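Local coordinates for protein (endonuclease) (PDB 1BYR) that is an endonuclease of the PLD-like superfamily, assembled here from two copies of the same chain, at residues 35-38 with 42-45; 85-88 with 92-95; 108-111 with 116-119. All blocks are in the same frame, centred on the assembly; numbering follows the deposited sequence.

Contact 1: residues 35-38 with 42-45; sequences YSFT and IMKA
The F37 ring carries the M43 thioether over one face. CE sits almost exactly above the middle of the ring, 3.4 Å from the centroid of F37 and only 3° off the ring normal. SD lies farther out over the same face, 28° off the normal, and comes nearest the ring at its far end, 3.3 Å from F37 CZ to M43 SD. Methyl CH-pi and sulfur-aromatic contacts thus combine in one Met-aromatic pair, close enough to be tight. A bend at chi2 (-52°) turns the M43 chain off the helix, and a near-trans torsion about CG-SD beyond it carries the methyl across the ring. The same methyl also meets the main chain, with M43 CE 3.6 Å from T38 N. In the fold, residues 35-38 form the loop between strand 29-34 and helix 40-51, the first connection of a beta-alpha-beta crossover whose second strand, 55-61, runs parallel beside the first. Within this loop the backbone N of F37 donates to N65 OD1. F37 packs the loop back against the second strand, its ring also touching I58 and I60 of strand 55-61 and I77 of helix 68-79, while M43 rests against A73 and Y76 of helix 68-79.

Contact 2: residues 85-88 with 92-95; sequences RTDS and IQHD
A single buried side-chain hydrogen bond, between D87 and Q93, joins the end of strand 84-87 to the loop that follows it on the way to strand 97-100. Q93 NE2 donates to D87 OD2 over 2.6 Å, a short bond and a fairly straight one, with an N-H...O angle of 165°. The acceptor lies practically in the plane of the Q93 amide, so the N-H is well aimed. On the aspartate side the anti lone pair of OD2 is used, the one turned away from OD1. The two flat groups are not coplanar: carboxylate and amide are twisted 58° apart, and the side chains meet at about a right angle. Both residues have CG anti to the backbone N, and the Q93 chain runs on extended to its amide, bridging backbones whose CA atoms, D87 CA and Q93 CA, are 7.0 Å apart. A tight non-bonded contact accompanies the short bond, with Q93 NE2 3.0 Å from D87 CB. The other carboxylate oxygen, OD1, takes the backbone N-H of N89, so both oxygens are engaged, which restrains the rotation of the group. Q93 is itself the centre of an inverse gamma turn, which brings I92 O within 3.0 Å of H94 N, just where H94 opens the HxK signature of the PLD superfamily. D61 OD1 accepts from Q93 N, and S121 of the second subunit packs on Q93. R144 of helix 131-146 lies against both D87 and Q93, while the backbone of D87 pairs with I60 and E62 at the end of the neighbouring parallel strand 55-61.

Contact 3: residues 108-111 with 116-119; sequences GSFN and AETK
N111 and A116 mark the closest approach of the two backbones, N111 CA and A116 CA being 5.6 Å apart where the loop after strand 104-108 runs up to the short helix 114-118. The loop leaves the strand at G108, whose phi of 141° is part of a conformation that calls for glycine. Further on, F110 has CG anti to the backbone N (chi1 -175°), which swings the ring away from the chain and against the helix. There the ring meets both main chain and side chains. The A116 methyl lies over one face, offset toward the rim, with F110 CD2 4.2 Å from A116 CB, and the carbonyl approaches the same part of the ring, F110 CE2 to A116 O being 3.7 Å. At the far end F110 CZ touches E117 CG at 3.7 Å, an oblique approach in which the methylene of the glutamate supplies the apolar surface. The extended E117 chain then carries its carboxylate onward, its plane tilted 43° from the ring, to a salt bridge from OE1 to R16. D41 lies near the other oxygen, OE2, and this closeness of like charges is probably eased by the arginine. The buried A116 O is satisfied by S10 OG. The F110 ring also rests on A15 and V19 of helix 14-25 and on A124 of strand 122-128. Residues 108-111 read GSFN, the Gly-Ser-x-Asn that follows the HxK...D signature in the PLD superfamily, and the buried F110 anchors this loop to the helix after it.

Overall arrangement
Contact 1 touches both of the others, its centre about 14 Å from that of contact 2 and 11 Å from that of contact 3. Its Y35 makes both junctions: the ring reaches contact 2 with Y35 CE1 3.6 Å from I92 CG2, while Y35 CB is 3.5 Å from N111 ND2 of contact 3. I42 adds a second junction, CG1 of I42 lying 3.8 Å from OE2 of E117. Contacts 2 and 3 do not touch within the chain; their centres are about 17 Å apart and their nearest atoms about 5 Å. Across the dimer interface they do meet, since H94 packs on N111 of the second subunit. Segments 92-95 and 108-111 hold parts of the PLD-superfamily signature, which is consistent with a site near this interface.

Contact 1: residues 35-38 with 42-45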
loop_
_atom_site.group_PDB
_atom_site.type_symbol
_atom_site.label_atom_id
_atom_site.label_comp_id
_atom_site.label_asym_id
_atom_site.label_seq_id
_atom_site.Cartn_x
_atom_site.Cartn_y
_atom_site.Cartn_z
ATOM N N TYR A 35 6.058 1.831 8.262
ATOM C CA TYR A 35 7.075 2.797 7.870
ATOM C C TYR A 35 6.792 3.834 8.966
ATOM O O TYR A 35 7.003 3.544 10.133
ATOM C CB TYR A 35 6.768 3.339 6.473
ATOM C CG TYR A 35 7.629 4.505 6.042
ATOM C CD1 TYR A 35 8.971 4.580 6.395
ATOM C CD2 TYR A 35 7.098 5.530 5.273
ATOM C CE1 TYR A 35 9.761 5.653 5.993
ATOM C CE2 TYR A 35 7.878 6.609 4.868
ATOM C CZ TYR A 35 9.210 6.665 5.226
ATOM O OH TYR A 35 9.987 7.724 4.808
ATOM N N SER A 36 6.287 5.011 8.625
ATOM C CA SER A 36 5.953 5.991 9.658
ATOM C C SER A 36 4.965 5.371 10.654
ATOM O O SER A 36 3.868 4.970 10.276
ATOM C CB SER A 36 5.335 7.213 9.014
ATOM O OG SER A 36 6.107 7.578 7.910
ATOM N N PHE A 37 5.356 5.330 11.929
ATOM C CA PHE A 37 4.574 4.717 13.002
ATOM C C PHE A 37 4.240 5.794 14.046
ATOM O O PHE A 37 4.995 5.981 15.000
ATOM C CB PHE A 37 5.463 3.607 13.589
ATOM C CG PHE A 37 4.792 2.703 14.583
ATOM C CD1 PHE A 37 3.827 1.788 14.186
ATOM C CD2 PHE A 37 5.182 2.725 15.921
ATOM C CE1 PHE A 37 3.263 0.894 15.104
ATOM C CE2 PHE A 37 4.624 1.841 16.845
ATOM C CZ PHE A 37 3.663 0.931 16.438
ATOM N N THR A 38 3.108 6.483 13.882
ATOM C CA THR A 38 2.757 7.579 14.802
ATOM C C THR A 38 1.304 7.777 15.280
ATOM O O THR A 38 1.088 8.416 16.314
ATOM C CB THR A 38 3.185 8.960 14.210
ATOM O OG1 THR A 38 2.393 9.240 13.049
ATOM C CG2 THR A 38 4.651 8.966 13.804
ATOM N N ILE A 42 -4.133 4.217 16.492
ATOM C CA ILE A 42 -3.604 2.905 16.127
ATOM C C ILE A 42 -2.864 2.286 17.326
ATOM O O ILE A 42 -3.011 1.085 17.626
ATOM C CB ILE A 42 -2.609 3.021 14.919
ATOM C CG1 ILE A 42 -3.336 3.615 13.704
ATOM C CG2 ILE A 42 -2.046 1.642 14.540
ATOM C CD1 ILE A 42 -4.462 2.762 13.189
ATOM N N MET A 43 -2.059 3.097 18.008
ATOM C CA MET A 43 -1.309 2.620 19.176
ATOM C C MET A 43 -2.245 2.170 20.290
ATOM O O MET A 43 -2.046 1.111 20.886
ATOM C CB MET A 43 -0.377 3.716 19.694
ATOM C CG MET A 43 0.520 4.332 18.601
ATOM S SD MET A 43 1.448 3.101 17.617
ATOM C CE MET A 43 1.689 4.058 16.056
ATOM N N LYS A 44 -3.277 2.957 20.563
ATOM C CA LYS A 44 -4.234 2.615 21.607
ATOM C C LYS A 44 -4.898 1.299 21.303
ATOM O O LYS A 44 -5.125 0.482 22.207
ATOM C CB LYS A 44 -5.300 3.691 21.728
ATOM C CG LYS A 44 -4.831 4.917 22.487
ATOM C CD LYS A 44 -5.916 5.963 22.525
ATOM C CE LYS A 44 -5.314 7.339 22.499
ATOM N NZ LYS A 44 -6.159 8.243 23.316
ATOM N N ALA A 45 -5.220 1.088 20.027
ATOM C CA ALA A 45 -5.855 -0.152 19.595
ATOM C C ALA A 45 -4.919 -1.361 19.728
ATOM O O ALA A 45 -5.348 -2.441 20.134
ATOM C CB ALA A 45 -6.351 -0.020 18.138
#

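Contact 2: residues 85-88 with 92-95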
loop_
_atom_site.group_PDB
_atom_site.type_symbol
_atom_site.label_atom_id
_atom_site.label_comp_id
_atom_site.label_asym_id
_atom_site.label_seq_id
_atom_site.Cartn_x
_atom_site.Cartn_y
_atom_site.Cartn_z
ATOM N N ARG A 85 10.610 -3.729 17.219
ATOM C CA ARG A 85 11.933 -3.576 16.626
ATOM C C ARG A 85 11.984 -2.545 15.502
ATOM O O ARG A 85 11.014 -2.341 14.770
ATOM C CB ARG A 85 12.437 -4.914 16.053
ATOM C CG ARG A 85 12.719 -5.996 17.073
ATOM C CD ARG A 85 13.470 -7.180 16.454
ATOM N NE ARG A 85 13.983 -8.067 17.490
ATOM C CZ ARG A 85 14.420 -9.302 17.274
ATOM N NH1 ARG A 85 14.412 -9.821 16.046
ATOM N NH2 ARG A 85 14.868 -10.027 18.293
ATOM N N THR A 86 13.136 -1.887 15.382
ATOM C CA THR A 86 13.365 -0.943 14.309
ATOM C C THR A 86 14.253 -1.689 13.309
ATOM O O THR A 86 15.097 -2.496 13.700
ATOM C CB THR A 86 14.061 0.339 14.799
ATOM O OG1 THR A 86 15.265 0.006 15.489
ATOM C CG2 THR A 86 13.151 1.105 15.723
ATOM N N ASP A 87 14.061 -1.435 12.017
ATOM C CA ASP A 87 14.831 -2.120 10.978
ATOM C C ASP A 87 15.433 -1.086 10.045
ATOM O O ASP A 87 14.721 -0.247 9.491
ATOM C CB ASP A 87 13.895 -3.066 10.213
ATOM C CG ASP A 87 14.556 -3.732 9.010
ATOM O OD1 ASP A 87 15.793 -3.716 8.890
ATOM O OD2 ASP A 87 13.811 -4.291 8.177
ATOM N N SER A 88 16.754 -1.128 9.890
ATOM C CA SER A 88 17.448 -0.181 9.033
ATOM C C SER A 88 18.203 -0.865 7.906
ATOM O O SER A 88 19.014 -0.241 7.237
ATOM C CB SER A 88 18.449 0.625 9.865
ATOM O OG SER A 88 19.428 -0.237 10.429
ATOM N N ILE A 92 14.462 1.932 2.928
ATOM C CA ILE A 92 13.156 2.193 3.544
ATOM C C ILE A 92 12.365 0.889 3.732
ATOM O O ILE A 92 12.164 0.149 2.769
ATOM C CB ILE A 92 12.251 3.135 2.681
ATOM C CG1 ILE A 92 12.972 4.443 2.342
ATOM C CG2 ILE A 92 10.955 3.458 3.451
ATOM C CD1 ILE A 92 12.059 5.451 1.691
ATOM N N GLN A 93 11.967 0.569 4.971
ATOM C CA GLN A 93 11.118 -0.604 5.210
ATOM C C GLN A 93 9.766 0.059 5.015
ATOM O O GLN A 93 9.153 0.562 5.961
ATOM C CB GLN A 93 11.232 -1.137 6.643
ATOM C CG GLN A 93 10.852 -2.605 6.754
ATOM C CD GLN A 93 10.436 -3.012 8.157
ATOM O OE1 GLN A 93 9.338 -2.729 8.601
ATOM N NE2 GLN A 93 11.330 -3.676 8.848
ATOM N N HIS A 94 9.322 0.076 3.767
ATOM C CA HIS A 94 8.091 0.758 3.360
ATOM C C HIS A 94 6.722 0.092 3.556
ATOM O O HIS A 94 5.692 0.745 3.350
ATOM C CB HIS A 94 8.258 1.185 1.889
ATOM C CG HIS A 94 7.409 2.348 1.478
ATOM N ND1 HIS A 94 6.434 2.251 0.517
ATOM C CD2 HIS A 94 7.377 3.629 1.924
ATOM C CE1 HIS A 94 5.844 3.427 0.359
ATOM N NE2 HIS A 94 6.396 4.275 1.209
ATOM N N ASP A 95 6.695 -1.180 3.959
ATOM C CA ASP A 95 5.436 -1.899 4.166
ATOM C C ASP A 95 4.537 -1.293 5.237
ATOM O O ASP A 95 5.016 -0.815 6.267
ATOM C CB ASP A 95 5.692 -3.358 4.576
ATOM C CG ASP A 95 6.617 -4.082 3.622
ATOM O OD1 ASP A 95 7.846 -4.025 3.839
ATOM O OD2 ASP A 95 6.121 -4.710 2.661
#

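Contact 3: residues 108-111 with 116-119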
loop_
_atom_site.group_PDB
_atom_site.type_symbol
_atom_site.label_atom_id
_atom_site.label_comp_id
_atom_site.label_asym_id
_atom_site.label_seq_id
_atom_site.Cartn_x
_atom_site.Cartn_y
_atom_site.Cartn_z
ATOM N N GLY A 108 -2.002 -1.984 1.893
ATOM C CA GLY A 108 -2.448 -0.892 1.043
ATOM C C GLY A 108 -1.463 0.264 1.085
ATOM O O GLY A 108 -0.289 0.066 1.370
ATOM N N SER A 109 -1.924 1.478 0.789
ATOM C CA SER A 109 -1.028 2.631 0.816
ATOM C C SER A 109 -0.981 3.275 2.199
ATOM O O SER A 109 -0.002 3.929 2.558
ATOM C CB SER A 109 -1.475 3.686 -0.201
ATOM O OG SER A 109 -2.630 4.383 0.237
ATOM N N PHE A 110 -2.054 3.074 2.956
ATOM C CA PHE A 110 -2.251 3.648 4.293
ATOM C C PHE A 110 -1.119 3.489 5.328
ATOM O O PHE A 110 -0.848 2.375 5.806
ATOM C CB PHE A 110 -3.578 3.087 4.848
ATOM C CG PHE A 110 -4.008 3.662 6.188
ATOM C CD1 PHE A 110 -3.586 3.085 7.383
ATOM C CD2 PHE A 110 -4.924 4.699 6.251
ATOM C CE1 PHE A 110 -4.082 3.539 8.613
ATOM C CE2 PHE A 110 -5.420 5.154 7.488
ATOM C CZ PHE A 110 -5.002 4.574 8.654
ATOM N N ASN A 111 -0.454 4.596 5.666
ATOM C CA ASN A 111 0.604 4.562 6.687
ATOM C C ASN A 111 -0.112 4.755 8.009
ATOM O O ASN A 111 -1.195 5.335 8.058
ATOM C CB ASN A 111 1.607 5.701 6.530
ATOM C CG ASN A 111 2.650 5.414 5.499
ATOM O OD1 ASN A 111 2.656 6.013 4.424
ATOM N ND2 ASN A 111 3.541 4.500 5.796
ATOM N N ALA A 116 -2.230 10.111 7.180
ATOM C CA ALA A 116 -2.813 9.010 6.412
ATOM C C ALA A 116 -4.311 8.812 6.679
ATOM O O ALA A 116 -5.069 8.378 5.799
ATOM C CB ALA A 116 -2.076 7.721 6.730
ATOM N N GLU A 117 -4.724 9.118 7.904
ATOM C CA GLU A 117 -6.116 8.963 8.327
ATOM C C GLU A 117 -7.048 10.100 7.946
ATOM O O GLU A 117 -8.210 9.881 7.603
ATOM C CB GLU A 117 -6.192 8.827 9.859
ATOM C CG GLU A 117 -5.253 7.787 10.462
ATOM C CD GLU A 117 -5.371 7.661 11.989
ATOM O OE1 GLU A 117 -5.389 8.698 12.687
ATOM O OE2 GLU A 117 -5.435 6.515 12.488
ATOM N N THR A 118 -6.501 11.302 7.973
ATOM C CA THR A 118 -7.301 12.502 7.789
ATOM C C THR A 118 -7.002 13.485 6.648
ATOM O O THR A 118 -7.822 14.351 6.350
ATOM C CB THR A 118 -7.250 13.262 9.147
ATOM O OG1 THR A 118 -8.397 12.926 9.935
ATOM C CG2 THR A 118 -7.115 14.738 8.942
ATOM N N LYS A 119 -5.851 13.353 6.002
ATOM C CA LYS A 119 -5.490 14.314 4.948
ATOM C C LYS A 119 -5.223 13.753 3.547
ATOM O O LYS A 119 -5.719 14.284 2.561
ATOM C CB LYS A 119 -4.251 15.114 5.385
ATOM C CG LYS A 119 -4.247 15.562 6.850
ATOM C CD LYS A 119 -4.729 16.998 6.994
ATOM C CE LYS A 119 -5.047 17.353 8.456
ATOM N NZ LYS A 119 -3.862 17.190 9.365
#